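Local coordinates for protein flagellin (Burkholderia pseudomallei, PDB 4CFI) that probably polymerises into the filament of the bacterial flagellum and carries epitopes that the immune system recognises, at residues P34-A37 with S38-S41; I51-V54 with N55-A58; A125-S128 with G129-G132; T174-A177 with A178-S181. All coordinates share one frame; numbering follows the deposited sequence. Where two conformers were deposited one is given.

Interaction 1. Residues P34-A37 with S38-S41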
ATOM      1  N   PRO A  34     -21.676   0.232  -5.796  1.00 27.74           N
ATOM      2  CA  PRO A  34     -22.241   0.410  -4.466  1.00 26.65           C
ATOM      3  C   PRO A  34     -22.687  -0.909  -3.837  1.00 22.86           C
ATOM      4  O   PRO A  34     -23.061  -1.864  -4.537  1.00 23.60           O
ATOM      5  CB  PRO A  34     -23.425   1.360  -4.691  1.00 27.45           C
ATOM      6  CG  PRO A  34     -23.776   1.228  -6.130  1.00 29.87           C
ATOM      7  CD  PRO A  34     -22.511   0.838  -6.851  1.00 27.48           C
ATOM      8  N   LEU A  35     -22.598  -0.948  -2.516  1.00 18.07           N
ATOM      9  CA  LEU A  35     -22.803  -2.160  -1.746  1.00 16.85           C
ATOM     10  C   LEU A  35     -23.876  -1.920  -0.733  1.00 14.29           C
ATOM     11  O   LEU A  35     -23.893  -0.863  -0.113  1.00 13.65           O
ATOM     12  CB  LEU A  35     -21.533  -2.512  -0.963  1.00 22.55           C
ATOM     13  CG  LEU A  35     -20.296  -3.109  -1.613  1.00 24.05           C
ATOM     14  CD1 LEU A  35     -19.254  -3.284  -0.514  1.00 20.91           C
ATOM     15  CD2 LEU A  35     -20.634  -4.421  -2.297  1.00 25.61           C
ATOM     16  N   SER A  36     -24.725  -2.917  -0.524  1.00 12.24           N
ATOM     17  CA  SER A  36     -25.647  -2.870   0.595  1.00 11.47           C
ATOM     18  C   SER A  36     -24.881  -3.053   1.898  1.00 11.15           C
ATOM     19  O   SER A  36     -23.760  -3.594   1.920  1.00 11.23           O
ATOM     20  CB  SER A  36     -26.688  -3.971   0.475  1.00 12.63           C
ATOM     21  OG  SER A  36     -26.115  -5.226   0.763  1.00 13.65           O
ATOM     22  N   ALA A  37     -25.499  -2.652   3.004  1.00 11.25           N
ATOM     23  CA  ALA A  37     -24.878  -2.852   4.308  1.00 12.05           C
ATOM     24  C   ALA A  37     -24.612  -4.328   4.582  1.00 12.34           C
ATOM     25  O   ALA A  37     -23.563  -4.673   5.118  1.00 13.63           O
ATOM     26  CB  ALA A  37     -25.739  -2.279   5.404  1.00 15.18           C
ATOM     27  N   SER A  38     -25.556  -5.191   4.218  0.50 12.94           N
ATOM     28  CA  SER A  38     -25.400  -6.626   4.440  0.50 13.18           C
ATOM     29  C   SER A  38     -24.251  -7.201   3.602  0.50 12.87           C
ATOM     30  O   SER A  38     -23.475  -8.024   4.092  0.50 14.20           O
ATOM     31  CB  SER A  38     -26.712  -7.373   4.166  0.50 15.30           C
ATOM     32  OG  SER A  38     -27.227  -7.091   2.876  0.50 18.70           O
ATOM     33  N   ASP A  39     -24.133  -6.767   2.351  1.00 11.48           N
ATOM     34  CA  ASP A  39     -23.037  -7.234   1.497  1.00 13.01           C
ATOM     35  C   ASP A  39     -21.679  -6.729   1.994  1.00 13.19           C
ATOM     36  O   ASP A  39     -20.695  -7.490   2.001  1.00 12.74           O
ATOM     37  CB  ASP A  39     -23.275  -6.909   0.032  1.00 17.03           C
ATOM     38  CG  ASP A  39     -24.403  -7.735  -0.560  1.00 19.31           C
ATOM     39  OD1 ASP A  39     -24.825  -8.740   0.071  1.00 26.99           O
ATOM     40  OD2 ASP A  39     -24.862  -7.405  -1.657  1.00 22.24           O
ATOM     41  N   ALA A  40     -21.625  -5.479   2.449  1.00 12.62           N
ATOM     42  CA  ALA A  40     -20.384  -4.924   2.990  1.00 12.92           C
ATOM     43  C   ALA A  40     -19.959  -5.679   4.240  1.00 14.51           C
ATOM     44  O   ALA A  40     -18.783  -5.979   4.401  1.00 16.10           O
ATOM     45  CB  ALA A  40     -20.557  -3.450   3.314  1.00 14.27           C
ATOM     46  N   SER A  41     -20.912  -5.974   5.124  0.75 15.19           N
ATOM     47  CA  SER A  41     -20.663  -6.757   6.343  0.75 15.66           C
ATOM     48  C   SER A  41     -20.141  -8.157   5.998  0.75 14.27           C
ATOM     49  O   SER A  41     -19.147  -8.619   6.569  0.75 15.45           O
ATOM     50  CB  SER A  41     -21.948  -6.857   7.180  0.75 16.81           C
ATOM     51  OG  SER A  41     -21.772  -7.668   8.332  0.75 24.19           O
TER
HETATM   52  O   HOH W   1     -24.666  -5.048  -2.417  1.00 27.35           O
HETATM   53  O   HOH W   2     -27.925  -7.099   0.133  1.00 28.42           O
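The S36 side chain folds over the first turn of helix 37-60, where its OG overlaps the D39 backbone. S36 is the N-cap of this helix. S36 OG accepts from D39 N at 3.0 Å in a nearly straight bond (161°). The hydroxyl gets there because chi1 of 73° places OG between the backbone N and the carbonyl carbon. The backbone of S36 opens the helix as well: S36 O accepts from A40 N at 2.9 Å. One residue on, A37 O takes S41 N. In a capping box D39 would return a direct bond to S36 N. Here a water does this job, accepting from S36 N and donating to D39 OD2. L35, just before the cap, and A40 form a hydrophobic staple. L35 CG stands beside its own backbone N (chi1 -75°), and CD1 reaches across the chain to A40. Cap and staple lie where the loop after helix 2-31 passes into helix 37-60. A second water bridges S36 OG and S38 OG, though S38 has two conformers, so this link is less certain. The staple closes with L35 CD1 4.0 Å from A40 CB.

Interaction 2. Residues I51-V54 with N55-A58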
ATOM      1  N   ILE A  51      -7.620 -12.534   8.107  1.00  8.65           N
ATOM      2  CA  ILE A  51      -6.723 -11.926   9.074  1.00  8.76           C
ATOM      3  C   ILE A  51      -6.445 -12.922  10.213  1.00  8.39           C
ATOM      4  O   ILE A  51      -5.301 -13.053  10.663  1.00  8.96           O
ATOM      5  CB  ILE A  51      -7.271 -10.585   9.598  1.00  9.35           C
ATOM      6  CG1 ILE A  51      -7.306  -9.539   8.473  1.00  9.01           C
ATOM      7  CG2 ILE A  51      -6.368 -10.056  10.692  1.00  9.36           C
ATOM      8  CD1 ILE A  51      -8.080  -8.277   8.813  1.00  9.27           C
ATOM      9  N   SER A  52      -7.478 -13.630  10.664  0.75  8.35           N
ATOM     10  CA  SER A  52      -7.302 -14.654  11.696  0.75  8.57           C
ATOM     11  C   SER A  52      -6.337 -15.756  11.236  0.75  7.90           C
ATOM     12  O   SER A  52      -5.490 -16.218  12.010  0.75  7.65           O
ATOM     13  CB  SER A  52      -8.655 -15.265  12.107  0.75  9.29           C
ATOM     14  OG  SER A  52      -9.501 -14.310  12.730  0.75 12.36           O
ATOM     15  N   GLU A  53      -6.444 -16.163   9.977  1.00  7.81           N
ATOM     16  CA  GLU A  53      -5.542 -17.165   9.433  1.00  8.21           C
ATOM     17  C   GLU A  53      -4.112 -16.634   9.338  1.00  7.57           C
ATOM     18  O   GLU A  53      -3.185 -17.371   9.667  1.00  8.35           O
ATOM     19  CB  GLU A  53      -6.084 -17.703   8.097  1.00  8.55           C
ATOM     20  CG  GLU A  53      -5.260 -18.809   7.454  1.00  8.41           C
ATOM     21  CD  GLU A  53      -5.209 -20.126   8.203  1.00 10.57           C
ATOM     22  OE1 GLU A  53      -5.819 -20.318   9.269  1.00 11.93           O
ATOM     23  OE2 GLU A  53      -4.528 -21.008   7.674  1.00 14.21           O
ATOM     24  N   VAL A  54      -3.927 -15.373   8.935  1.00  7.88           N
ATOM     25  CA  VAL A  54      -2.603 -14.743   8.960  1.00  7.74           C
ATOM     26  C   VAL A  54      -1.997 -14.821  10.366  1.00  7.27           C
ATOM     27  O   VAL A  54      -0.842 -15.218  10.533  1.00  8.03           O
ATOM     28  CB  VAL A  54      -2.679 -13.276   8.475  1.00  8.38           C
ATOM     29  CG1 VAL A  54      -1.386 -12.528   8.742  1.00  9.01           C
ATOM     30  CG2 VAL A  54      -3.021 -13.214   6.993  1.00  9.79           C
ATOM     31  N   ASN A  55      -2.777 -14.442  11.380  1.00  7.73           N
ATOM     32  CA  ASN A  55      -2.287 -14.481  12.749  1.00  7.78           C
ATOM     33  C   ASN A  55      -2.017 -15.902  13.236  1.00  7.31           C
ATOM     34  O   ASN A  55      -1.087 -16.092  14.034  1.00  8.58           O
ATOM     35  CB  ASN A  55      -3.226 -13.743  13.720  1.00  9.13           C
ATOM     36  CG  ASN A  55      -3.183 -12.238  13.559  1.00  9.52           C
ATOM     37  OD1 ASN A  55      -4.222 -11.557  13.612  1.00 12.74           O
ATOM     38  ND2 ASN A  55      -2.013 -11.706  13.380  1.00  8.57           N
ATOM     39  N   ARG A  56      -2.793 -16.878  12.771  1.00  7.11           N
ATOM     40  CA  ARG A  56      -2.513 -18.273  13.107  1.00  7.34           C
ATOM     41  C   ARG A  56      -1.188 -18.731  12.502  1.00  7.24           C
ATOM     42  O   ARG A  56      -0.372 -19.381  13.161  1.00  8.06           O
ATOM     43  CB  ARG A  56      -3.636 -19.197  12.646  1.00  7.76           C
ATOM     44  CG  ARG A  56      -3.560 -20.601  13.240  1.00  8.35           C
ATOM     45  CD  ARG A  56      -4.425 -21.624  12.495  1.00  9.54           C
ATOM     46  NE  ARG A  56      -4.035 -21.734  11.098  1.00  9.84           N
ATOM     47  CZ  ARG A  56      -2.921 -22.314  10.673  1.00 10.97           C
ATOM     48  NH1 ARG A  56      -2.091 -22.936  11.511  1.00 10.56           N
ATOM     49  NH2 ARG A  56      -2.626 -22.285   9.384  1.00 11.73           N
ATOM     50  N   ILE A  57      -0.983 -18.418  11.232  1.00  7.55           N
ATOM     51  CA  ILE A  57       0.258 -18.813  10.573  1.00  8.22           C
ATOM     52  C   ILE A  57       1.457 -18.195  11.317  1.00  7.89           C
ATOM     53  O   ILE A  57       2.476 -18.861  11.569  1.00  8.20           O
ATOM     54  CB  ILE A  57       0.232 -18.413   9.078  1.00  8.81           C
ATOM     55  CG1 ILE A  57      -0.860 -19.194   8.321  1.00  9.41           C
ATOM     56  CG2 ILE A  57       1.606 -18.586   8.456  1.00  9.37           C
ATOM     57  CD1 ILE A  57      -1.340 -18.489   7.060  1.00 10.11           C
ATOM     58  N   ALA A  58       1.349 -16.916  11.663  1.00  7.85           N
ATOM     59  CA  ALA A  58       2.454 -16.216  12.322  1.00  8.01           C
ATOM     60  C   ALA A  58       2.737 -16.761  13.724  1.00  8.77           C
ATOM     61  O   ALA A  58       3.899 -16.851  14.130  1.00  9.52           O
ATOM     62  CB  ALA A  58       2.197 -14.719  12.396  1.00  8.26           C
TER
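N55 opens residues 55-58 by donating from its N to I51 O at 3.0 Å. This is the first of four successive i to i+4 bonds of an alpha helix. The N55 side chain runs beside that of I51, and both point the same way.

R56 follows, with its N bonded to S52 O. Its side chain carries an i to i+3 salt bridge back to E53. The grip is side-on and uses two nitrogens. R56 NE meets E53 OE1 at 2.9 Å, and R56 NH2 meets E53 OE2 at 2.9 Å. Both oxygens lie in the guanidinium plane, and both bonds are nearly straight. The carboxylate is turned, with its plane 42° from that of the guanidinium, and the nitrogens meet the oxygens from above the carboxylate plane. E53 bends at chi2 (66°) and R56 at chi3 (59°), which lets the two chains end side by side. Holding both oxygens fixes the rotation of the carboxylate.

I57 N donates to E53 O, and I57 CD1 packs 4.0 Å from E53 CG, the aliphatic part of the glutamate. A58 closes the run through A58 N and V54 O at 3.0 Å.

This part of helix 37-60 lies against helix 2-31: V54 touches L16 and S19, E53 touches S19, and I57 touches S15. A loop packs on it too, with A98 meeting I51, V54 and N55, and S97 meeting A58.

Interaction 3. Residues A125-S128 with G129-G132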
ATOM      1  N   ALA A 125      -7.713  29.885 -10.910  1.00  7.53           N
ATOM      2  CA  ALA A 125      -9.101  29.525 -11.193  1.00  7.77           C
ATOM      3  C   ALA A 125      -9.475  29.977 -12.604  1.00  7.05           C
ATOM      4  O   ALA A 125      -9.153  31.083 -13.027  1.00  8.93           O
ATOM      5  CB  ALA A 125     -10.046  30.165 -10.183  1.00  8.18           C
ATOM      6  N   TRP A 126     -10.162  29.102 -13.325  1.00  6.92           N
ATOM      7  CA  TRP A 126     -10.645  29.403 -14.665  1.00  6.99           C
ATOM      8  C   TRP A 126     -11.789  30.409 -14.577  1.00  8.11           C
ATOM      9  O   TRP A 126     -12.660  30.294 -13.705  1.00  8.25           O
ATOM     10  CB  TRP A 126     -11.141  28.127 -15.349  1.00  7.43           C
ATOM     11  CG  TRP A 126     -11.378  28.308 -16.823  1.00  7.36           C
ATOM     12  CD1 TRP A 126     -12.565  28.554 -17.440  1.00  8.58           C
ATOM     13  CD2 TRP A 126     -10.379  28.322 -17.857  1.00  7.81           C
ATOM     14  NE1 TRP A 126     -12.382  28.695 -18.792  1.00 10.22           N
ATOM     15  CE2 TRP A 126     -11.048  28.562 -19.086  1.00  8.61           C
ATOM     16  CE3 TRP A 126      -8.990  28.138 -17.868  1.00  8.30           C
ATOM     17  CZ2 TRP A 126     -10.364  28.626 -20.309  1.00 10.01           C
ATOM     18  CZ3 TRP A 126      -8.313  28.207 -19.071  1.00  8.46           C
ATOM     19  CH2 TRP A 126      -9.002  28.442 -20.280  1.00  9.42           C
ATOM     20  N   SER A 127     -11.772  31.395 -15.470  1.00  8.89           N
ATOM     21  CA  SER A 127     -12.847  32.387 -15.553  1.00  9.42           C
ATOM     22  C   SER A 127     -13.055  32.787 -17.012  1.00 10.60           C
ATOM     23  O   SER A 127     -12.324  32.327 -17.886  1.00 10.75           O
ATOM     24  CB  SER A 127     -12.478  33.630 -14.742  1.00 11.10           C
ATOM     25  OG  SER A 127     -11.535  34.422 -15.466  1.00 12.26           O
ATOM     26  N   SER A 128     -14.010  33.684 -17.252  1.00 12.14           N
ATOM     27  CA  SER A 128     -14.213  34.284 -18.564  1.00 15.51           C
ATOM     28  C   SER A 128     -12.992  35.069 -19.051  1.00 16.05           C
ATOM     29  O   SER A 128     -12.896  35.385 -20.241  1.00 20.17           O
ATOM     30  CB  SER A 128     -15.433  35.231 -18.527  1.00 18.03           C
ATOM     31  OG  SER A 128     -15.254  36.262 -17.551  1.00 19.02           O
ATOM     32  N   GLY A 129     -12.079  35.412 -18.140  1.00 15.97           N
ATOM     33  CA  GLY A 129     -10.836  36.090 -18.514  1.00 17.14           C
ATOM     34  C   GLY A 129      -9.722  35.148 -18.952  1.00 17.72           C
ATOM     35  O   GLY A 129      -8.730  35.580 -19.523  1.00 24.41           O
ATOM     36  N   SER A 130      -9.867  33.857 -18.692  1.00 13.83           N
ATOM     37  CA  SER A 130      -8.797  32.895 -18.960  1.00 11.84           C
ATOM     38  C   SER A 130      -8.580  32.676 -20.448  1.00 12.44           C
ATOM     39  O   SER A 130      -9.496  32.833 -21.248  1.00 16.83           O
ATOM     40  CB  SER A 130      -9.119  31.549 -18.302  1.00  9.78           C
ATOM     41  OG  SER A 130      -9.352  31.710 -16.907  1.00 10.30           O
ATOM     42  N   THR A 131      -7.365  32.274 -20.803  1.00 13.91           N
ATOM     43  CA  THR A 131      -7.006  31.878 -22.164  1.00 15.28           C
ATOM     44  C   THR A 131      -6.148  30.619 -22.092  1.00 12.43           C
ATOM     45  O   THR A 131      -5.737  30.172 -21.013  1.00 12.15           O
ATOM     46  CB  THR A 131      -6.230  32.970 -22.903  1.00 18.24           C
ATOM     47  OG1 THR A 131      -5.214  33.469 -22.043  1.00 18.74           O
ATOM     48  CG2 THR A 131      -7.150  34.106 -23.319  1.00 19.50           C
ATOM     49  N   GLY A 132      -5.876  30.042 -23.258  1.00 14.21           N
ATOM     50  CA  GLY A 132      -5.240  28.747 -23.334  1.00 13.48           C
ATOM     51  C   GLY A 132      -6.231  27.648 -23.030  1.00 12.00           C
ATOM     52  O   GLY A 132      -7.439  27.826 -23.162  1.00 13.84           O
TER
HETATM   53  O   HOH W   3      -7.384  31.966 -15.065  1.00 17.00           O
HETATM   54  O   HOH W   4     -12.270  31.835 -20.765  1.00 24.66           O
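S130 CB sits over one face of the W126 ring in a CH-pi contact. It lies 3.3 Å from the centroid of the six-membered ring of W126 and only 7° off the normal. With CG swung away from the backbone N (chi1 -168°), the W126 ring lies along the turn with one face to S130. At the ring edge, near its plane, W126 CH2 comes 3.3 Å from G132 O.

The hydrogen bonds close the turn. S130 N donates to S127 O at 3.0 Å, from well above the carbonyl plane, and closes a type I beta turn. S127 N donates to S130 OG at 2.8 Å in a fairly straight bond. S127 OG accepts from G129 N at 2.9 Å, which makes an ST turn.

Two waters add bridges. One donates to A125 O and accepts from S130 OG. The other donates to both S127 O and S130 O.

The loop joins the adjacent antiparallel strands 111-119 and 135-142. W126 pairs its backbone with A118, and its side chain touches D120 and E134. Because S130 OG both accepts and donates while its CB rests on the indole, this residue ties the polar side of the turn to the aromatic side.

Interaction 4. Residues T174-A177 with A178-S181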
ATOM      1  N   THR A 174       9.551  11.910   0.620  1.00  5.99           N
ATOM      2  CA  THR A 174      10.911  11.815   1.152  1.00  6.90           C
ATOM      3  C   THR A 174      11.134  10.491   1.900  1.00  6.71           C
ATOM      4  O   THR A 174      12.191  10.263   2.460  1.00  8.88           O
ATOM      5  CB  THR A 174      11.195  12.984   2.111  1.00  9.31           C
ATOM      6  OG1 THR A 174      10.353  12.883   3.262  1.00 10.50           O
ATOM      7  CG2 THR A 174      10.955  14.318   1.418  1.00 10.21           C
ATOM      8  N   GLY A 175      10.123   9.624   1.956  1.00  6.33           N
ATOM      9  CA  GLY A 175      10.222   8.400   2.729  1.00  6.91           C
ATOM     10  C   GLY A 175      11.067   7.343   2.039  1.00  6.71           C
ATOM     11  O   GLY A 175      11.243   7.353   0.816  1.00  7.61           O
ATOM     12  N   THR A 176      11.560   6.402   2.844  1.00  6.54           N
ATOM     13  CA  THR A 176      12.261   5.222   2.366  1.00  7.07           C
ATOM     14  C   THR A 176      11.587   3.998   3.001  1.00  7.93           C
ATOM     15  O   THR A 176      10.844   4.125   3.976  1.00  8.23           O
ATOM     16  CB  THR A 176      13.740   5.243   2.780  1.00  8.08           C
ATOM     17  OG1 THR A 176      13.808   5.146   4.200  1.00  9.48           O
ATOM     18  CG2 THR A 176      14.445   6.507   2.297  1.00  9.06           C
ATOM     19  N   ALA A 177      11.843   2.804   2.460  1.00  9.36           N
ATOM     20  CA  ALA A 177      11.299   1.586   3.079  1.00 10.79           C
ATOM     21  C   ALA A 177      11.740   1.485   4.547  1.00 11.90           C
ATOM     22  O   ALA A 177      10.953   1.091   5.403  1.00 13.18           O
ATOM     23  CB  ALA A 177      11.720   0.336   2.306  1.00 12.44           C
ATOM     24  N   ALA A 178      12.997   1.821   4.822  1.00 11.50           N
ATOM     25  CA  ALA A 178      13.542   1.764   6.181  1.00 12.67           C
ATOM     26  C   ALA A 178      12.962   2.830   7.120  1.00 11.64           C
ATOM     27  O   ALA A 178      12.795   2.607   8.313  1.00 15.08           O
ATOM     28  CB  ALA A 178      15.058   1.893   6.138  1.00 14.10           C
ATOM     29  N   SER A 179      12.647   3.995   6.563  1.00 10.58           N
ATOM     30  CA  SER A 179      12.080   5.130   7.326  1.00 10.01           C
ATOM     31  C   SER A 179      10.932   5.750   6.517  1.00  8.50           C
ATOM     32  O   SER A 179      11.093   6.778   5.837  1.00  8.48           O
ATOM     33  CB  SER A 179      13.149   6.175   7.625  1.00 12.09           C
ATOM     34  OG  SER A 179      14.105   5.704   8.573  1.00 16.79           O
ATOM     35  N   PRO A 180       9.758   5.112   6.564  1.00  8.68           N
ATOM     36  CA  PRO A 180       8.648   5.620   5.756  1.00  8.12           C
ATOM     37  C   PRO A 180       8.153   6.985   6.257  1.00  7.69           C
ATOM     38  O   PRO A 180       8.255   7.313   7.441  1.00  9.58           O
ATOM     39  CB  PRO A 180       7.573   4.548   5.914  1.00  9.78           C
ATOM     40  CG  PRO A 180       7.973   3.748   7.101  1.00 13.07           C
ATOM     41  CD  PRO A 180       9.447   3.849   7.246  1.00 10.98           C
ATOM     42  N   SER A 181       7.604   7.778   5.347  0.50  6.56           N
ATOM     43  CA  SER A 181       6.936   9.023   5.713  0.50  6.35           C
ATOM     44  C   SER A 181       6.011   9.447   4.592  0.50  6.93           C
ATOM     45  O   SER A 181       6.179   9.037   3.432  0.50  6.67           O
ATOM     46  CB  SER A 181       7.949  10.130   5.960  0.50  5.90           C
ATOM     47  OG  SER A 181       8.561  10.472   4.720  0.50  6.32           O
TER
HETATM   48  O   HOH W   5       7.176  11.548   2.290  1.00  8.54           O
HETATM   49  O   HOH W   6      11.122  11.378   5.420  1.00 17.09           O
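A tight turn over T176-S179, with A177 and A178 at its corner, reverses the chain in the long loop between helix 160-167 and helix 197-213. Both corner residues have helical backbone angles. T176 both donates to and accepts from S179. T176 N donates to S179 O at 3.1 Å in an almost straight bond (177°), although the donor stands above the carbonyl plane. S179 N bonds weakly to T176 O. Its bond to T176 OG1, at 2.9 Å, is better formed. With chi1 at 66°, T176 OG1 is turned over its own main chain toward S179 N. So the side chain of T176 takes up the N-H that its own carbonyl holds poorly.

P180 CD lies 3.6 Å from T176 O and equally near A177 O. The two arms stay close beyond the corner, with G175 CA 3.6 Å from S179 O. Farther along, one water joins T174 N to S181 OG, and another joins T174 OG1 to it. S181 has two conformers, so these bridges are less sure.

Around the turn, K145, in the loop between strands 135-142 and 148-152, bonds to G175 and touches T176. P180 rests on M105, ahead of strand 111-119.

Overall arrangement
Interactions 1 and 2 share helix 37-60, with centres about 25 Å apart. Interaction 1 is its exposed start. Interaction 2 is a partly buried length in its later half, packed on helix 2-31, and none of the four is fully core. Interactions 3 and 4 are surface loops of the D2 region, about 40 Å apart between centres. The chemistry follows the place. Backbone i to i+4 bonds occur in interactions 1 and 2, but the salt bridge belongs to interaction 2 alone. Elsewhere hydroxyls accept backbone N-H groups: S36 as N-cap, S127 and S130 in the 125-132 turn, T176 in the 174-181 turn. Waters bridge all three, and only interaction 3 has an aromatic face.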